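Local coordinates for protein putative sulfatase yidJ (Bacteroides fragilis, PDB 2QZU) that probably hydrolyses sulfate esters, as a metal-binding member of the sulfatase family, at residues Lys48-Ala60 and Tyr280-Ile294. Numbering follows the deposited sequence.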
ATOM      1  N   LYS A  48      -8.131  28.807  -3.873  1.00 14.70           N
ATOM      2  CA  LYS A  48      -6.732  28.701  -3.470  1.00 13.90           C
ATOM      3  C   LYS A  48      -6.024  27.522  -4.136  1.00 17.87           C
ATOM      4  O   LYS A  48      -4.811  27.558  -4.337  1.00 16.60           O
ATOM      5  CB  LYS A  48      -6.619  28.561  -1.951  1.00 16.35           C
ATOM      6  CG  LYS A  48      -7.073  29.787  -1.173  1.00 13.85           C
ATOM      7  CD  LYS A  48      -6.879  29.597   0.321  1.00 29.84           C
ATOM      8  CE  LYS A  48      -7.322  30.829   1.099  1.00 37.85           C
ATOM      9  NZ  LYS A  48      -7.124  30.662   2.568  1.00 45.51           N
ATOM     10  N   GLU A  49      -6.783  26.480  -4.473  1.00 14.67           N
ATOM     11  CA  GLU A  49      -6.215  25.291  -5.102  1.00 12.65           C
ATOM     12  C   GLU A  49      -7.051  24.872  -6.306  1.00 14.68           C
ATOM     13  O   GLU A  49      -8.269  25.063  -6.321  1.00 14.83           O
ATOM     14  CB  GLU A  49      -6.138  24.146  -4.084  1.00 12.56           C
ATOM     15  CG  GLU A  49      -5.389  24.535  -2.817  1.00 10.88           C
ATOM     16  CD  GLU A  49      -5.290  23.413  -1.799  1.00  7.86           C
ATOM     17  OE1 GLU A  49      -4.929  23.707  -0.641  1.00 13.01           O
ATOM     18  OE2 GLU A  49      -5.555  22.243  -2.151  1.00 11.72           O
ATOM     19  N   PRO A  50      -6.408  24.290  -7.330  1.00 12.38           N
ATOM     20  CA  PRO A  50      -7.112  23.856  -8.539  1.00 14.06           C
ATOM     21  C   PRO A  50      -7.834  22.516  -8.426  1.00 11.86           C
ATOM     22  O   PRO A  50      -7.778  21.690  -9.341  1.00 16.79           O
ATOM     23  CB  PRO A  50      -6.003  23.829  -9.580  1.00 14.87           C
ATOM     24  CG  PRO A  50      -4.856  23.305  -8.786  1.00 12.57           C
ATOM     25  CD  PRO A  50      -4.954  24.075  -7.472  1.00 15.49           C
ATOM     26  N   VAL A  51      -8.506  22.292  -7.303  1.00  9.99           N
ATOM     27  CA  VAL A  51      -9.245  21.054  -7.125  1.00 12.07           C
ATOM     28  C   VAL A  51     -10.677  21.302  -7.592  1.00  7.76           C
ATOM     29  O   VAL A  51     -11.242  22.371  -7.353  1.00 10.98           O
ATOM     30  CB  VAL A  51      -9.219  20.590  -5.645  1.00 12.60           C
ATOM     31  CG1 VAL A  51      -9.861  21.635  -4.746  1.00 16.06           C
ATOM     32  CG2 VAL A  51      -9.925  19.249  -5.514  1.00 14.27           C
ATOM     33  N   LYS A  52     -11.255  20.316  -8.272  1.00 11.51           N
ATOM     34  CA  LYS A  52     -12.608  20.438  -8.796  1.00 10.38           C
ATOM     35  C   LYS A  52     -13.657  19.846  -7.868  1.00  7.48           C
ATOM     36  O   LYS A  52     -13.654  18.643  -7.603  1.00  8.97           O
ATOM     37  CB  LYS A  52     -12.695  19.769 -10.169  1.00 11.99           C
ATOM     38  CG  LYS A  52     -11.760  20.387 -11.201  1.00 16.65           C
ATOM     39  CD  LYS A  52     -11.861  19.681 -12.538  1.00 30.20           C
ATOM     40  CE  LYS A  52     -10.937  20.322 -13.563  1.00 34.38           C
ATOM     41  NZ  LYS A  52     -11.279  21.753 -13.792  1.00 37.55           N
ATOM     42  N   THR A  53     -14.549  20.705  -7.379  1.00  8.68           N
ATOM     43  CA  THR A  53     -15.633  20.308  -6.483  1.00  6.57           C
ATOM     44  C   THR A  53     -16.898  21.050  -6.913  1.00  6.78           C
ATOM     45  O   THR A  53     -17.441  21.864  -6.170  1.00  7.29           O
ATOM     46  CB  THR A  53     -15.315  20.677  -5.011  1.00  4.37           C
ATOM     47  OG1 THR A  53     -15.114  22.093  -4.894  1.00  9.88           O
ATOM     48  CG2 THR A  53     -14.062  19.957  -4.540  1.00  8.94           C
ATOM     49  N   PRO A  54     -17.389  20.767  -8.127  1.00  9.00           N
ATOM     50  CA  PRO A  54     -18.594  21.454  -8.598  1.00 10.65           C
ATOM     51  C   PRO A  54     -19.848  21.304  -7.731  1.00  7.28           C
ATOM     52  O   PRO A  54     -20.635  22.243  -7.611  1.00  8.79           O
ATOM     53  CB  PRO A  54     -18.780  20.893 -10.009  1.00 10.78           C
ATOM     54  CG  PRO A  54     -18.208  19.503  -9.902  1.00  8.71           C
ATOM     55  CD  PRO A  54     -16.947  19.747  -9.096  1.00  9.30           C
ATOM     56  N   HIS A  55     -20.038  20.139  -7.124  1.00  5.09           N
ATOM     57  CA  HIS A  55     -21.229  19.927  -6.305  1.00  7.19           C
ATOM     58  C   HIS A  55     -21.162  20.650  -4.964  1.00  6.63           C
ATOM     59  O   HIS A  55     -22.167  21.184  -4.490  1.00  5.60           O
ATOM     60  CB  HIS A  55     -21.462  18.426  -6.134  1.00 10.05           C
ATOM     61  CG  HIS A  55     -21.708  17.719  -7.430  1.00 12.03           C
ATOM     62  ND1 HIS A  55     -22.860  17.892  -8.163  1.00 17.89           N
ATOM     63  CD2 HIS A  55     -20.920  16.892  -8.158  1.00 12.50           C
ATOM     64  CE1 HIS A  55     -22.773  17.207  -9.287  1.00 14.96           C
ATOM     65  NE2 HIS A  55     -21.604  16.590  -9.309  1.00 16.57           N
ATOM     66  N   LEU A  56     -19.981  20.687  -4.357  1.00  5.35           N
ATOM     67  CA  LEU A  56     -19.827  21.396  -3.097  1.00  6.43           C
ATOM     68  C   LEU A  56     -19.887  22.898  -3.365  1.00  9.84           C
ATOM     69  O   LEU A  56     -20.364  23.661  -2.525  1.00 10.33           O
ATOM     70  CB  LEU A  56     -18.501  21.027  -2.425  1.00  7.88           C
ATOM     71  CG  LEU A  56     -18.452  19.606  -1.859  1.00 10.32           C
ATOM     72  CD1 LEU A  56     -17.072  19.332  -1.286  1.00  9.57           C
ATOM     73  CD2 LEU A  56     -19.516  19.450  -0.780  1.00 13.28           C
ATOM     74  N   ASP A  57     -19.403  23.325  -4.530  1.00  8.94           N
ATOM     75  CA  ASP A  57     -19.453  24.746  -4.879  1.00  8.48           C
ATOM     76  C   ASP A  57     -20.921  25.158  -4.991  1.00  8.81           C
ATOM     77  O   ASP A  57     -21.311  26.234  -4.539  1.00  9.70           O
ATOM     78  CB  ASP A  57     -18.765  25.024  -6.224  1.00 10.12           C
ATOM     79  CG  ASP A  57     -17.258  24.873  -6.163  1.00 16.43           C
ATOM     80  OD1 ASP A  57     -16.710  24.688  -5.056  1.00 13.58           O
ATOM     81  OD2 ASP A  57     -16.619  24.951  -7.235  1.00 21.64           O
ATOM     82  N   LYS A  58     -21.723  24.297  -5.610  1.00  9.53           N
ATOM     83  CA  LYS A  58     -23.150  24.556  -5.780  1.00 11.19           C
ATOM     84  C   LYS A  58     -23.840  24.594  -4.416  1.00 10.66           C
ATOM     85  O   LYS A  58     -24.650  25.477  -4.141  1.00  8.02           O
ATOM     86  CB  LYS A  58     -23.777  23.470  -6.665  1.00 12.25           C
ATOM     87  CG  LYS A  58     -25.275  23.622  -6.903  1.00 15.46           C
ATOM     88  CD  LYS A  58     -25.610  24.908  -7.644  1.00 18.59           C
ATOM     89  CE  LYS A  58     -27.107  25.013  -7.910  1.00 21.80           C
ATOM     90  NZ  LYS A  58     -27.465  26.283  -8.602  1.00 25.19           N
ATOM     91  N   LEU A  59     -23.506  23.634  -3.558  1.00  8.52           N
ATOM     92  CA  LEU A  59     -24.086  23.573  -2.223  1.00 10.82           C
ATOM     93  C   LEU A  59     -23.762  24.861  -1.470  1.00 10.65           C
ATOM     94  O   LEU A  59     -24.627  25.444  -0.814  1.00  9.01           O
ATOM     95  CB  LEU A  59     -23.518  22.375  -1.457  1.00 11.34           C
ATOM     96  CG  LEU A  59     -24.079  22.127  -0.060  1.00 17.00           C
ATOM     97  CD1 LEU A  59     -25.566  21.792  -0.157  1.00 16.62           C
ATOM     98  CD2 LEU A  59     -23.311  20.988   0.591  1.00 17.81           C
ATOM     99  N   ALA A  60     -22.514  25.299  -1.578  1.00  9.09           N
ATOM    100  CA  ALA A  60     -22.067  26.517  -0.911  1.00  5.32           C
ATOM    101  C   ALA A  60     -22.842  27.733  -1.403  1.00  9.88           C
ATOM    102  O   ALA A  60     -23.200  28.608  -0.618  1.00 12.13           O
ATOM    103  CB  ALA A  60     -20.583  26.726  -1.152  1.00  6.77           C
ATOM    104  N   TYR A 280      -6.543  14.973  -4.699  1.00  5.65           N
ATOM    105  CA  TYR A 280      -7.567  15.751  -5.392  1.00  8.27           C
ATOM    106  C   TYR A 280      -8.566  14.829  -6.093  1.00  5.61           C
ATOM    107  O   TYR A 280      -9.758  15.129  -6.136  1.00  8.26           O
ATOM    108  CB  TYR A 280      -6.941  16.710  -6.417  1.00  5.58           C
ATOM    109  CG  TYR A 280      -6.222  17.915  -5.833  1.00  5.06           C
ATOM    110  CD1 TYR A 280      -6.453  18.340  -4.523  1.00  6.85           C
ATOM    111  CD2 TYR A 280      -5.335  18.659  -6.619  1.00  2.74           C
ATOM    112  CE1 TYR A 280      -5.817  19.478  -4.012  1.00  9.22           C
ATOM    113  CE2 TYR A 280      -4.701  19.792  -6.121  1.00  9.64           C
ATOM    114  CZ  TYR A 280      -4.947  20.195  -4.821  1.00  9.28           C
ATOM    115  OH  TYR A 280      -4.323  21.317  -4.339  1.00 12.10           O
ATOM    116  N   ALA A 281      -8.084  13.709  -6.634  1.00  5.85           N
ATOM    117  CA  ALA A 281      -8.960  12.755  -7.317  1.00  6.67           C
ATOM    118  C   ALA A 281     -10.012  12.243  -6.336  1.00  5.12           C
ATOM    119  O   ALA A 281     -11.197  12.164  -6.670  1.00  5.25           O
ATOM    120  CB  ALA A 281      -8.143  11.575  -7.880  1.00  3.03           C
ATOM    121  N   CYS A 282      -9.573  11.913  -5.124  1.00  5.21           N
ATOM    122  CA  CYS A 282     -10.479  11.426  -4.089  1.00  6.21           C
ATOM    123  C   CYS A 282     -11.523  12.476  -3.764  1.00  4.26           C
ATOM    124  O   CYS A 282     -12.705  12.166  -3.645  1.00  5.59           O
ATOM    125  CB  CYS A 282      -9.708  11.076  -2.813  1.00  7.09           C
ATOM    126  SG  CYS A 282      -8.791   9.509  -2.872  1.00  7.88           S
ATOM    127  N   ILE A 283     -11.075  13.719  -3.614  1.00  4.75           N
ATOM    128  CA  ILE A 283     -11.978  14.812  -3.299  1.00  5.72           C
ATOM    129  C   ILE A 283     -13.022  15.010  -4.390  1.00  3.71           C
ATOM    130  O   ILE A 283     -14.206  15.162  -4.098  1.00  8.05           O
ATOM    131  CB  ILE A 283     -11.195  16.114  -3.066  1.00  5.16           C
ATOM    132  CG1 ILE A 283     -10.480  16.029  -1.715  1.00  3.11           C
ATOM    133  CG2 ILE A 283     -12.134  17.312  -3.123  1.00  8.48           C
ATOM    134  CD1 ILE A 283      -9.638  17.247  -1.360  1.00  6.92           C
ATOM    135  N   THR A 284     -12.589  14.996  -5.645  1.00  6.06           N
ATOM    136  CA  THR A 284     -13.528  15.166  -6.740  1.00  3.85           C
ATOM    137  C   THR A 284     -14.527  14.011  -6.764  1.00  2.96           C
ATOM    138  O   THR A 284     -15.709  14.211  -7.042  1.00  5.26           O
ATOM    139  CB  THR A 284     -12.780  15.277  -8.081  1.00  4.16           C
ATOM    140  OG1 THR A 284     -12.018  16.490  -8.084  1.00  7.97           O
ATOM    141  CG2 THR A 284     -13.761  15.311  -9.248  1.00  4.79           C
ATOM    142  N   GLY A 285     -14.056  12.808  -6.440  1.00  7.09           N
ATOM    143  CA  GLY A 285     -14.937  11.654  -6.403  1.00  5.58           C
ATOM    144  C   GLY A 285     -15.934  11.799  -5.264  1.00  6.37           C
ATOM    145  O   GLY A 285     -17.120  11.505  -5.412  1.00  6.45           O
ATOM    146  N   VAL A 286     -15.450  12.251  -4.114  1.00  5.99           N
ATOM    147  CA  VAL A 286     -16.324  12.453  -2.965  1.00  3.33           C
ATOM    148  C   VAL A 286     -17.369  13.501  -3.352  1.00  6.51           C
ATOM    149  O   VAL A 286     -18.558  13.335  -3.086  1.00  5.89           O
ATOM    150  CB  VAL A 286     -15.517  12.931  -1.729  1.00 10.16           C
ATOM    151  CG1 VAL A 286     -16.441  13.567  -0.699  1.00  5.32           C
ATOM    152  CG2 VAL A 286     -14.796  11.741  -1.097  1.00  9.09           C
ATOM    153  N   ASP A 287     -16.909  14.564  -4.005  1.00  7.81           N
ATOM    154  CA  ASP A 287     -17.777  15.654  -4.443  1.00 10.46           C
ATOM    155  C   ASP A 287     -18.938  15.150  -5.298  1.00  7.87           C
ATOM    156  O   ASP A 287     -20.090  15.528  -5.085  1.00  6.35           O
ATOM    157  CB  ASP A 287     -16.958  16.673  -5.241  1.00  9.34           C
ATOM    158  CG  ASP A 287     -17.782  17.870  -5.685  1.00 10.33           C
ATOM    159  OD1 ASP A 287     -18.048  18.758  -4.846  1.00 10.45           O
ATOM    160  OD2 ASP A 287     -18.165  17.917  -6.873  1.00 11.81           O
ATOM    161  N   GLU A 288     -18.634  14.288  -6.262  1.00  8.57           N
ATOM    162  CA  GLU A 288     -19.666  13.758  -7.143  1.00 10.91           C
ATOM    163  C   GLU A 288     -20.722  12.975  -6.371  1.00 11.42           C
ATOM    164  O   GLU A 288     -21.914  13.065  -6.665  1.00  8.20           O
ATOM    165  CB  GLU A 288     -19.039  12.873  -8.226  1.00 12.04           C
ATOM    166  CG  GLU A 288     -20.059  12.242  -9.163  1.00 20.59           C
ATOM    167  CD  GLU A 288     -19.431  11.699 -10.432  1.00 28.17           C
ATOM    168  OE1 GLU A 288     -18.973  12.510 -11.262  1.00 31.53           O
ATOM    169  OE2 GLU A 288     -19.394  10.463 -10.597  1.00 31.02           O
ATOM    170  N   ASN A 289     -20.291  12.212  -5.374  1.00  7.04           N
ATOM    171  CA  ASN A 289     -21.242  11.439  -4.595  1.00  7.62           C
ATOM    172  C   ASN A 289     -22.049  12.316  -3.642  1.00  9.23           C
ATOM    173  O   ASN A 289     -23.190  11.996  -3.318  1.00  9.88           O
ATOM    174  CB  ASN A 289     -20.514  10.298  -3.884  1.00  8.62           C
ATOM    175  CG  ASN A 289     -20.168   9.177  -4.841  1.00  9.62           C
ATOM    176  OD1 ASN A 289     -21.061   8.510  -5.367  1.00  6.93           O
ATOM    177  ND2 ASN A 289     -18.877   8.986  -5.105  1.00  9.94           N
ATOM    178  N   VAL A 290     -21.467  13.430  -3.206  1.00  7.50           N
ATOM    179  CA  VAL A 290     -22.199  14.360  -2.355  1.00  9.75           C
ATOM    180  C   VAL A 290     -23.295  14.937  -3.254  1.00 11.89           C
ATOM    181  O   VAL A 290     -24.429  15.144  -2.825  1.00  8.81           O
ATOM    182  CB  VAL A 290     -21.298  15.509  -1.845  1.00  8.58           C
ATOM    183  CG1 VAL A 290     -22.157  16.617  -1.239  1.00 14.79           C
ATOM    184  CG2 VAL A 290     -20.323  14.977  -0.795  1.00 12.74           C
ATOM    185  N   GLY A 291     -22.944  15.176  -4.515  1.00  8.11           N
ATOM    186  CA  GLY A 291     -23.899  15.707  -5.473  1.00  9.09           C
ATOM    187  C   GLY A 291     -25.090  14.778  -5.650  1.00 10.27           C
ATOM    188  O   GLY A 291     -26.226  15.232  -5.809  1.00  7.67           O
ATOM    189  N   ARG A 292     -24.834  13.474  -5.624  1.00  9.53           N
ATOM    190  CA  ARG A 292     -25.899  12.485  -5.768  1.00  9.18           C
ATOM    191  C   ARG A 292     -26.874  12.572  -4.592  1.00 11.81           C
ATOM    192  O   ARG A 292     -28.091  12.476  -4.766  1.00  7.04           O
ATOM    193  CB  ARG A 292     -25.305  11.078  -5.831  1.00  9.64           C
ATOM    194  CG  ARG A 292     -24.434  10.806  -7.048  1.00 12.11           C
ATOM    195  CD  ARG A 292     -23.836   9.410  -6.945  1.00 14.17           C
ATOM    196  NE  ARG A 292     -24.870   8.385  -6.845  1.00 10.60           N
ATOM    197  CZ  ARG A 292     -24.674   7.167  -6.345  1.00 11.79           C
ATOM    198  NH1 ARG A 292     -23.478   6.819  -5.887  1.00 13.24           N
ATOM    199  NH2 ARG A 292     -25.670   6.292  -6.312  1.00 13.29           N
ATOM    200  N   ILE A 293     -26.335  12.751  -3.388  1.00  7.78           N
ATOM    201  CA  ILE A 293     -27.172  12.854  -2.191  1.00  7.98           C
ATOM    202  C   ILE A 293     -28.028  14.117  -2.230  1.00  8.82           C
ATOM    203  O   ILE A 293     -29.226  14.079  -1.927  1.00  8.38           O
ATOM    204  CB  ILE A 293     -26.303  12.855  -0.911  1.00 10.29           C
ATOM    205  CG1 ILE A 293     -25.533  11.533  -0.811  1.00  6.85           C
ATOM    206  CG2 ILE A 293     -27.183  13.054   0.328  1.00  7.02           C
ATOM    207  CD1 ILE A 293     -24.492  11.504   0.309  1.00  6.07           C
ATOM    208  N   ILE A 294     -27.420  15.237  -2.609  1.00  7.86           N
ATOM    209  CA  ILE A 294     -28.146  16.495  -2.690  1.00  9.92           C
ATOM    210  C   ILE A 294     -29.280  16.367  -3.703  1.00 10.85           C
ATOM    211  O   ILE A 294     -30.396  16.823  -3.457  1.00  8.88           O
ATOM    212  CB  ILE A 294     -27.220  17.652  -3.125  1.00  7.95           C
ATOM    213  CG1 ILE A 294     -26.113  17.853  -2.089  1.00  8.28           C
ATOM    214  CG2 ILE A 294     -28.028  18.932  -3.301  1.00 17.57           C
ATOM    215  CD1 ILE A 294     -26.613  18.064  -0.677  1.00  9.95           C
TER
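The carboxylate of Asp-287 faces the first turn of helix 54-61 and takes two backbone N-H groups. His-55 N donates to OD2 of Asp-287 at 2.9 Å through the syn lone pair. Leu-56 N donates to OD1 of Asp-287 at 2.8 Å, also on the syn side. CG of Asp-287 stands anti to its own backbone N (chi1 -178°), which carries the carboxylate across to this helix end. The His-55 ring lies with one face over Gly-291, in a CH-pi contact with Gly-291 CA 3.9 Å from the ring centroid. Next to the helix start, Thr-284 OG1 donates to Lys-52 O at 2.7 Å, on a lone pair in the carbonyl plane. Farther back, Val-51 CB sits over one face of the Tyr-280 ring, and Tyr-280 OH donates to Glu-49 OE2 at 2.7 Å from above the carboxylate plane.

In the second shell, Arg-39 forms a salt bridge with Glu-49, Tyr-246 bonds Thr-284 OG1, and Gly-44 N bonds Thr-53 OG1. Leu-56 and Leu-59 also reach Ile-339 of the mixed sheet. The contact thus joins helix 54-61 and its preceding loop to helix 267-299, far off in sequence, within the sulfatase-family region. The helix dipole probably stabilises the negative charge of Asp-287.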